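Local structure of putative transcriptional regulator protein (Vibrio parahaemolyticus, 3ER6) at residues L78-I83 and I118-K123; K131-S136 and K156-G161. The protein probably acts as a DNA-binding transcription regulator of the AraC type, of which this chain is the DJ-1/PfpI-like domain without the helix-turn-helix part. The protein carries 1 engineered substitution. All blocks are in the same frame, centred on the assembly; numbering follows the deposited sequence. Where two conformers were deposited one is given.

Contact 1 (L78-I83 and I118-K123); sequences LIIGSI and IFVVAK
V120 faces both I80 and I83 and meets a methyl of each. Its CG2 branch makes the closest approach, with I83 CG2 at 3.6 Å from V120 CG2. The same V120 methyl also meets I80 CG2, at 4.1 Å. I80 reaches further along the helix with its other branch, and I80 CD1 lies 3.7 Å from V121 CG1. Two torsions of I80 explain this fork. CG2 stands anti to the backbone N, while CG1 lies beside the N and runs on almost straight to CD1 (chi2 168°). Here strand 77-80 of the central, mostly parallel sheet packs against helix 117-124, as in the alpha/beta sandwich of the DJ-1/PfpI family. The next strand, 110-114, leads into this helix, and V121 also rests on its I111 and A113. F98 and I101 of helix 95-106 close in on V120.

The packing is looser towards F119. I83 crosses F119 at about a right angle, and I83 CD1 stays 4.1 Å from F119 CB. The ring of F119 turns away from I83 to meet F142 edge-to-face. Beyond the strand, S82 points away from the helix, and its OG bonds to D115 OD2 and T116 OG1. At the other end K123 reaches the surface, with F98 beside its chain.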
ATOM      1  N   LEU A  78     -13.245 -11.851   1.550  1.00 29.29           N
ATOM      2  CA  LEU A  78     -12.535 -11.549   2.792  1.00 29.43           C
ATOM      3  C   LEU A  78     -11.063 -11.401   2.437  1.00 29.11           C
ATOM      4  O   LEU A  78     -10.499 -12.315   1.841  1.00 30.32           O
ATOM      5  CB  LEU A  78     -12.745 -12.639   3.870  1.00 28.54           C
ATOM      6  CG  LEU A  78     -11.842 -12.545   5.134  1.00 30.57           C
ATOM      7  CD1 LEU A  78     -12.221 -11.371   6.083  1.00 25.65           C
ATOM      8  CD2 LEU A  78     -11.770 -13.860   5.971  1.00 30.41           C
ATOM      9  N   ILE A  79     -10.433 -10.276   2.797  1.00 27.38           N
ATOM     10  CA  ILE A  79      -8.977 -10.160   2.663  1.00 28.06           C
ATOM     11  C   ILE A  79      -8.331 -10.337   4.036  1.00 27.94           C
ATOM     12  O   ILE A  79      -8.753  -9.731   5.026  1.00 28.18           O
ATOM     13  CB  ILE A  79      -8.566  -8.787   2.069  1.00 27.02           C
ATOM     14  CG1 ILE A  79      -9.355  -8.558   0.798  1.00 28.94           C
ATOM     15  CG2 ILE A  79      -7.005  -8.700   1.833  1.00 26.98           C
ATOM     16  CD1 ILE A  79      -9.121  -7.221   0.192  1.00 29.01           C
ATOM     17  N   ILE A  80      -7.336 -11.205   4.094  1.00 26.30           N
ATOM     18  CA  ILE A  80      -6.595 -11.376   5.307  1.00 26.39           C
ATOM     19  C   ILE A  80      -5.234 -10.785   5.052  1.00 26.43           C
ATOM     20  O   ILE A  80      -4.429 -11.304   4.227  1.00 25.91           O
ATOM     21  CB  ILE A  80      -6.457 -12.856   5.676  1.00 25.78           C
ATOM     22  CG1 ILE A  80      -7.860 -13.512   5.839  1.00 28.66           C
ATOM     23  CG2 ILE A  80      -5.533 -13.042   6.870  1.00 23.64           C
ATOM     24  CD1 ILE A  80      -7.717 -15.061   5.922  1.00 32.94           C
ATOM     25  N   GLY A  81      -4.960  -9.667   5.727  1.00 26.69           N
ATOM     26  CA  GLY A  81      -3.634  -9.015   5.545  1.00 25.32           C
ATOM     27  C   GLY A  81      -2.462  -9.657   6.296  1.00 27.50           C
ATOM     28  O   GLY A  81      -2.590 -10.705   6.942  1.00 26.44           O
ATOM     29  N   SER A  82      -1.307  -8.973   6.246  1.00 26.25           N
ATOM     30  CA  SER A  82      -0.087  -9.360   6.934  1.00 28.45           C
ATOM     31  C   SER A  82      -0.256  -9.590   8.427  1.00 29.31           C
ATOM     32  O   SER A  82      -0.989  -8.870   9.136  1.00 28.66           O
ATOM     33  CB  SER A  82       0.995  -8.280   6.723  1.00 27.67           C
ATOM     34  OG  SER A  82       2.223  -8.759   7.218  1.00 31.03           O
ATOM     35  N   ILE A  83       0.444 -10.609   8.922  1.00 29.60           N
ATOM     36  CA  ILE A  83       0.522 -10.793  10.357  1.00 29.69           C
ATOM     37  C   ILE A  83       1.892 -10.432  10.878  1.00 30.39           C
ATOM     38  O   ILE A  83       2.207 -10.698  12.043  1.00 32.03           O
ATOM     39  CB  ILE A  83       0.055 -12.243  10.823  1.00 30.69           C
ATOM     40  CG1 ILE A  83       0.918 -13.377  10.199  1.00 29.08           C
ATOM     41  CG2 ILE A  83      -1.434 -12.472  10.510  1.00 29.18           C
ATOM     42  CD1 ILE A  83       0.661 -14.805  10.916  1.00 27.61           C
ATOM     43  N   ILE A 118      -0.969 -15.332   4.360  1.00 27.57           N
ATOM     44  CA  ILE A 118      -0.928 -16.713   3.822  1.00 28.78           C
ATOM     45  C   ILE A 118      -0.734 -17.786   4.943  1.00 28.29           C
ATOM     46  O   ILE A 118      -1.334 -18.875   4.877  1.00 28.32           O
ATOM     47  CB  ILE A 118       0.081 -16.883   2.630  1.00 28.01           C
ATOM     48  CG1 ILE A 118      -0.379 -16.034   1.444  1.00 30.27           C
ATOM     49  CG2 ILE A 118       0.209 -18.421   2.221  1.00 27.78           C
ATOM     50  CD1 ILE A 118       0.701 -15.693   0.468  1.00 30.10           C
ATOM     51  N   PHE A 119       0.025 -17.448   5.981  1.00 27.61           N
ATOM     52  CA  PHE A 119       0.252 -18.354   7.099  1.00 27.59           C
ATOM     53  C   PHE A 119      -1.096 -18.614   7.807  1.00 27.81           C
ATOM     54  O   PHE A 119      -1.312 -19.716   8.348  1.00 28.26           O
ATOM     55  CB  PHE A 119       1.251 -17.767   8.120  1.00 27.44           C
ATOM     56  CG  PHE A 119       2.695 -17.860   7.696  1.00 32.74           C
ATOM     57  CD1 PHE A 119       3.179 -17.118   6.611  1.00 32.14           C
ATOM     58  CD2 PHE A 119       3.586 -18.694   8.398  1.00 34.74           C
ATOM     59  CE1 PHE A 119       4.517 -17.205   6.236  1.00 33.35           C
ATOM     60  CE2 PHE A 119       4.917 -18.789   8.001  1.00 32.42           C
ATOM     61  CZ  PHE A 119       5.379 -18.035   6.934  1.00 34.15           C
ATOM     62  N   VAL A 120      -1.970 -17.603   7.863  1.00 27.27           N
ATOM     63  CA  VAL A 120      -3.300 -17.760   8.466  1.00 28.46           C
ATOM     64  C   VAL A 120      -4.169 -18.768   7.683  1.00 30.34           C
ATOM     65  O   VAL A 120      -4.769 -19.713   8.261  1.00 31.08           O
ATOM     66  CB  VAL A 120      -4.056 -16.400   8.571  1.00 28.79           C
ATOM     67  CG1 VAL A 120      -5.425 -16.598   9.237  1.00 27.27           C
ATOM     68  CG2 VAL A 120      -3.211 -15.360   9.359  1.00 26.67           C
ATOM     69  N   VAL A 121      -4.229 -18.604   6.363  1.00 31.34           N
ATOM     70  CA  VAL A 121      -5.029 -19.575   5.578  1.00 32.67           C
ATOM     71  C   VAL A 121      -4.358 -21.003   5.630  1.00 32.49           C
ATOM     72  O   VAL A 121      -5.071 -22.006   5.656  1.00 32.12           O
ATOM     73  CB  VAL A 121      -5.287 -19.122   4.106  1.00 33.84           C
ATOM     74  CG1 VAL A 121      -6.039 -17.811   4.090  1.00 34.21           C
ATOM     75  CG2 VAL A 121      -3.998 -18.993   3.366  1.00 37.39           C
ATOM     76  N   ALA A 122      -3.023 -21.077   5.673  1.00 32.43           N
ATOM     77  CA  ALA A 122      -2.345 -22.395   5.846  1.00 33.00           C
ATOM     78  C   ALA A 122      -2.798 -23.056   7.127  1.00 34.68           C
ATOM     79  O   ALA A 122      -3.303 -24.185   7.093  1.00 35.10           O
ATOM     80  CB  ALA A 122      -0.800 -22.273   5.797  1.00 31.84           C
ATOM     81  N   LYS A 123      -2.631 -22.351   8.243  1.00 34.51           N
ATOM     82  CA  LYS A 123      -3.059 -22.833   9.544  1.00 36.52           C
ATOM     83  C   LYS A 123      -4.533 -23.256   9.572  1.00 35.62           C
ATOM     84  O   LYS A 123      -4.876 -24.271  10.151  1.00 37.93           O
ATOM     85  CB  LYS A 123      -2.817 -21.774  10.619  1.00 35.77           C
ATOM     86  CG  LYS A 123      -3.143 -22.276  12.010  1.00 41.38           C
ATOM     87  CD  LYS A 123      -2.609 -21.290  13.034  1.00 46.09           C
ATOM     88  CE  LYS A 123      -2.828 -21.777  14.439  1.00 49.03           C
ATOM     89  NZ  LYS A 123      -2.682 -23.286  14.487  1.00 52.77           N
TER

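Contact 2 (K131-S136 and K156-G161)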
ATOM      1  N   LYS A 131      -1.106 -26.591  -1.714  1.00 35.53           N
ATOM      2  CA  LYS A 131       0.027 -25.875  -2.318  1.00 35.26           C
ATOM      3  C   LYS A 131      -0.053 -24.368  -2.055  1.00 34.47           C
ATOM      4  O   LYS A 131      -1.137 -23.802  -2.033  1.00 34.53           O
ATOM      5  CB  LYS A 131       0.097 -26.124  -3.836  1.00 36.57           C
ATOM      6  CG  LYS A 131       0.144 -27.609  -4.172  1.00 37.63           C
ATOM      7  CD  LYS A 131       0.062 -27.859  -5.666  1.00 45.57           C
ATOM      8  CE  LYS A 131       0.629 -29.262  -5.976  1.00 49.91           C
ATOM      9  NZ  LYS A 131       1.207 -29.347  -7.356  1.00 56.05           N
ATOM     10  N   ALA A 132       1.081 -23.707  -1.880  1.00 34.00           N
ATOM     11  CA  ALA A 132       1.013 -22.281  -1.540  1.00 34.16           C
ATOM     12  C   ALA A 132       2.165 -21.560  -2.172  1.00 34.44           C
ATOM     13  O   ALA A 132       3.011 -22.165  -2.830  1.00 35.00           O
ATOM     14  CB  ALA A 132       1.081 -22.082  -0.007  1.00 35.32           C
ATOM     15  N   VAL A 133       2.220 -20.269  -1.894  1.00 33.99           N
ATOM     16  CA  VAL A 133       3.345 -19.423  -2.321  1.00 33.04           C
ATOM     17  C   VAL A 133       3.842 -18.604  -1.114  1.00 32.45           C
ATOM     18  O   VAL A 133       3.064 -18.260  -0.239  1.00 32.82           O
ATOM     19  CB  VAL A 133       2.883 -18.474  -3.478  1.00 32.34           C
ATOM     20  CG1 VAL A 133       2.501 -19.297  -4.723  1.00 30.64           C
ATOM     21  CG2 VAL A 133       1.684 -17.560  -3.024  1.00 28.35           C
ATOM     22  N   MET A 134       5.130 -18.281  -1.045  1.00 31.92           N
ATOM     23  CA  MET A 134       5.548 -17.319  -0.030  1.00 32.13           C
ATOM     24  C   MET A 134       6.755 -16.609  -0.579  1.00 33.83           C
ATOM     25  O   MET A 134       7.473 -17.208  -1.415  1.00 34.81           O
ATOM     26  CB  MET A 134       5.849 -18.008   1.310  1.00 31.54           C
ATOM     27  CG  MET A 134       6.317 -17.083   2.462  1.00 31.01           C
ATOM     28  SD  MET A 134       5.326 -15.551   2.828  1.00 20.77           S
ATOM     29  CE  MET A 134       3.740 -16.259   2.967  1.00 26.17           C
ATOM     30  N   HIS A 135       6.997 -15.363  -0.162  1.00 33.86           N
ATOM     31  CA  HIS A 135       8.172 -14.658  -0.643  1.00 35.20           C
ATOM     32  C   HIS A 135       9.420 -15.190   0.096  1.00 35.48           C
ATOM     33  O   HIS A 135       9.318 -15.917   1.118  1.00 34.65           O
ATOM     34  CB  HIS A 135       8.014 -13.124  -0.498  1.00 35.35           C
ATOM     35  CG  HIS A 135       7.530 -12.688   0.846  1.00 33.97           C
ATOM     36  ND1 HIS A 135       8.255 -12.883   1.995  1.00 32.43           N
ATOM     37  CD2 HIS A 135       6.359 -12.103   1.231  1.00 30.59           C
ATOM     38  CE1 HIS A 135       7.569 -12.418   3.028  1.00 34.45           C
ATOM     39  NE2 HIS A 135       6.415 -11.946   2.590  1.00 30.16           N
ATOM     40  N   SER A 136      10.601 -14.843  -0.402  1.00 35.17           N
ATOM     41  CA  SER A 136      11.841 -15.391   0.127  0.50 36.20           C
ATOM     42  C   SER A 136      12.097 -15.055   1.584  1.00 36.38           C
ATOM     43  O   SER A 136      12.738 -15.821   2.301  1.00 35.96           O
ATOM     44  CB  SER A 136      13.041 -14.918  -0.714  0.50 36.51           C
ATOM     45  OG  SER A 136      12.944 -15.434  -2.033  0.50 36.59           O
ATOM     46  N   LYS A 156       4.153 -16.045  -7.766  1.00 38.86           N
ATOM     47  CA  LYS A 156       4.035 -14.996  -6.724  1.00 38.34           C
ATOM     48  C   LYS A 156       2.600 -15.005  -6.255  1.00 36.28           C
ATOM     49  O   LYS A 156       2.216 -14.270  -5.327  1.00 36.47           O
ATOM     50  CB  LYS A 156       4.317 -13.595  -7.313  1.00 38.40           C
ATOM     51  CG  LYS A 156       5.800 -13.265  -7.680  1.00 43.00           C
ATOM     52  CD  LYS A 156       5.829 -12.081  -8.709  1.00 46.42           C
ATOM     53  CE  LYS A 156       7.041 -11.090  -8.640  1.00 51.38           C
ATOM     54  NZ  LYS A 156       8.444 -11.616  -8.608  1.00 53.42           N
ATOM     55  N   ALA A 157       1.775 -15.765  -6.967  1.00 34.68           N
ATOM     56  CA  ALA A 157       0.372 -15.858  -6.628  1.00 34.23           C
ATOM     57  C   ALA A 157      -0.150 -17.257  -6.971  1.00 33.80           C
ATOM     58  O   ALA A 157       0.418 -17.965  -7.829  1.00 33.33           O
ATOM     59  CB  ALA A 157      -0.435 -14.781  -7.348  1.00 32.98           C
ATOM     60  N   LEU A 158      -1.250 -17.638  -6.348  1.00 32.81           N
ATOM     61  CA  LEU A 158      -1.856 -18.984  -6.606  1.00 33.84           C
ATOM     62  C   LEU A 158      -3.319 -18.952  -6.257  1.00 34.68           C
ATOM     63  O   LEU A 158      -3.691 -18.340  -5.230  1.00 36.31           O
ATOM     64  CB  LEU A 158      -1.172 -20.018  -5.703  1.00 33.35           C
ATOM     65  CG  LEU A 158      -1.618 -21.485  -5.621  1.00 35.56           C
ATOM     66  CD1 LEU A 158      -0.397 -22.332  -5.248  1.00 35.48           C
ATOM     67  CD2 LEU A 158      -2.731 -21.737  -4.612  1.00 33.39           C
ATOM     68  N   ILE A 159      -4.148 -19.602  -7.067  1.00 32.60           N
ATOM     69  CA  ILE A 159      -5.563 -19.695  -6.786  1.00 33.30           C
ATOM     70  C   ILE A 159      -5.991 -21.178  -6.651  1.00 34.76           C
ATOM     71  O   ILE A 159      -5.656 -22.009  -7.484  1.00 33.92           O
ATOM     72  CB  ILE A 159      -6.364 -19.000  -7.847  1.00 32.75           C
ATOM     73  CG1 ILE A 159      -5.863 -17.540  -7.997  1.00 35.46           C
ATOM     74  CG2 ILE A 159      -7.885 -19.131  -7.543  1.00 34.01           C
ATOM     75  CD1 ILE A 159      -6.538 -16.776  -9.158  1.00 39.77           C
ATOM     76  N   ASP A 160      -6.697 -21.496  -5.579  1.00 35.91           N
ATOM     77  CA  ASP A 160      -7.080 -22.875  -5.281  1.00 36.59           C
ATOM     78  C   ASP A 160      -8.534 -22.779  -4.846  1.00 36.46           C
ATOM     79  O   ASP A 160      -8.873 -22.420  -3.687  1.00 36.11           O
ATOM     80  CB  ASP A 160      -6.198 -23.414  -4.156  1.00 36.28           C
ATOM     81  CG  ASP A 160      -6.517 -24.871  -3.767  1.00 39.94           C
ATOM     82  OD1 ASP A 160      -7.433 -25.486  -4.334  1.00 36.98           O
ATOM     83  OD2 ASP A 160      -5.815 -25.389  -2.883  1.00 41.09           O
ATOM     84  N   GLY A 161      -9.419 -23.053  -5.788  1.00 35.00           N
ATOM     85  CA  GLY A 161     -10.836 -22.992  -5.465  1.00 36.46           C
ATOM     86  C   GLY A 161     -11.169 -21.527  -5.233  1.00 36.95           C
ATOM     87  O   GLY A 161     -10.933 -20.685  -6.109  1.00 37.53           O
TER
HETATM   88  O   HOH W   1      -3.231 -25.201  -3.050  1.00 35.14           O
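L158 and V133 each point toward the opposite segment, and their side chains cross at a slant, with V133 CG1 3.9 Å from L158 CB. L158 lies on strand 157-160, the edge strand that ends the central sheet of this DJ-1/PfpI domain and forms a hairpin with strand 163-166. The short strand 131-132 belongs to a different, two-stranded sheet. V133 and L158 meet through their side chains; V133 also rests on the K156 and A157 carbonyls, and L158 on that of K131. K131-V133 and K156-L158 run roughly antiparallel, 151° apart.

V133 comes in with both methyls. V133 CG1 is turned to L158 and also lies 4.0 Å from A157 O. V133 CG2 lies beside the chain one step back, 4.1 Å from K156 O. L158 reaches the other way along the facing segment. Its CG is anti to the backbone N (chi1 175°), and both end methyls come up to the K131 carbonyl. L158 CD1 is 3.6 Å from K131 O. The same methyl touches the root of the lysine side chain, while the extended remainder of K131 leads away. L165 of strand 163-166 packs on both V133 and L158.

The polar end is at D160, which a water joins to K131 N. D160 OD2 also accepts a bond from Q129 N, so two donors hold it. The water donates to D160 OD2 at 2.6 Å and accepts from K131 N at 2.9 Å.

Overall arrangement
Contact 1 comes first along the chain, and strand 131-132 is the next element after helix 117-124. The centres of the two contacts are about 12 Å apart. They touch through I118 and the ring of F119. F119 CE1 lies 3.5 Å from M134 CE, and I118 CD1 lies 3.6 Å from V133 O. Each has one segment on the central six-stranded sheet: strand 77-80 inside it, strand 157-160 at its edge. D115 bridges the two neighbourhoods: its OD2 bonds to S82 OG and its OD1 to H135 NE2. Contact 2 also nears the second subunit, where K156 NZ bonds to S201 O of that chain.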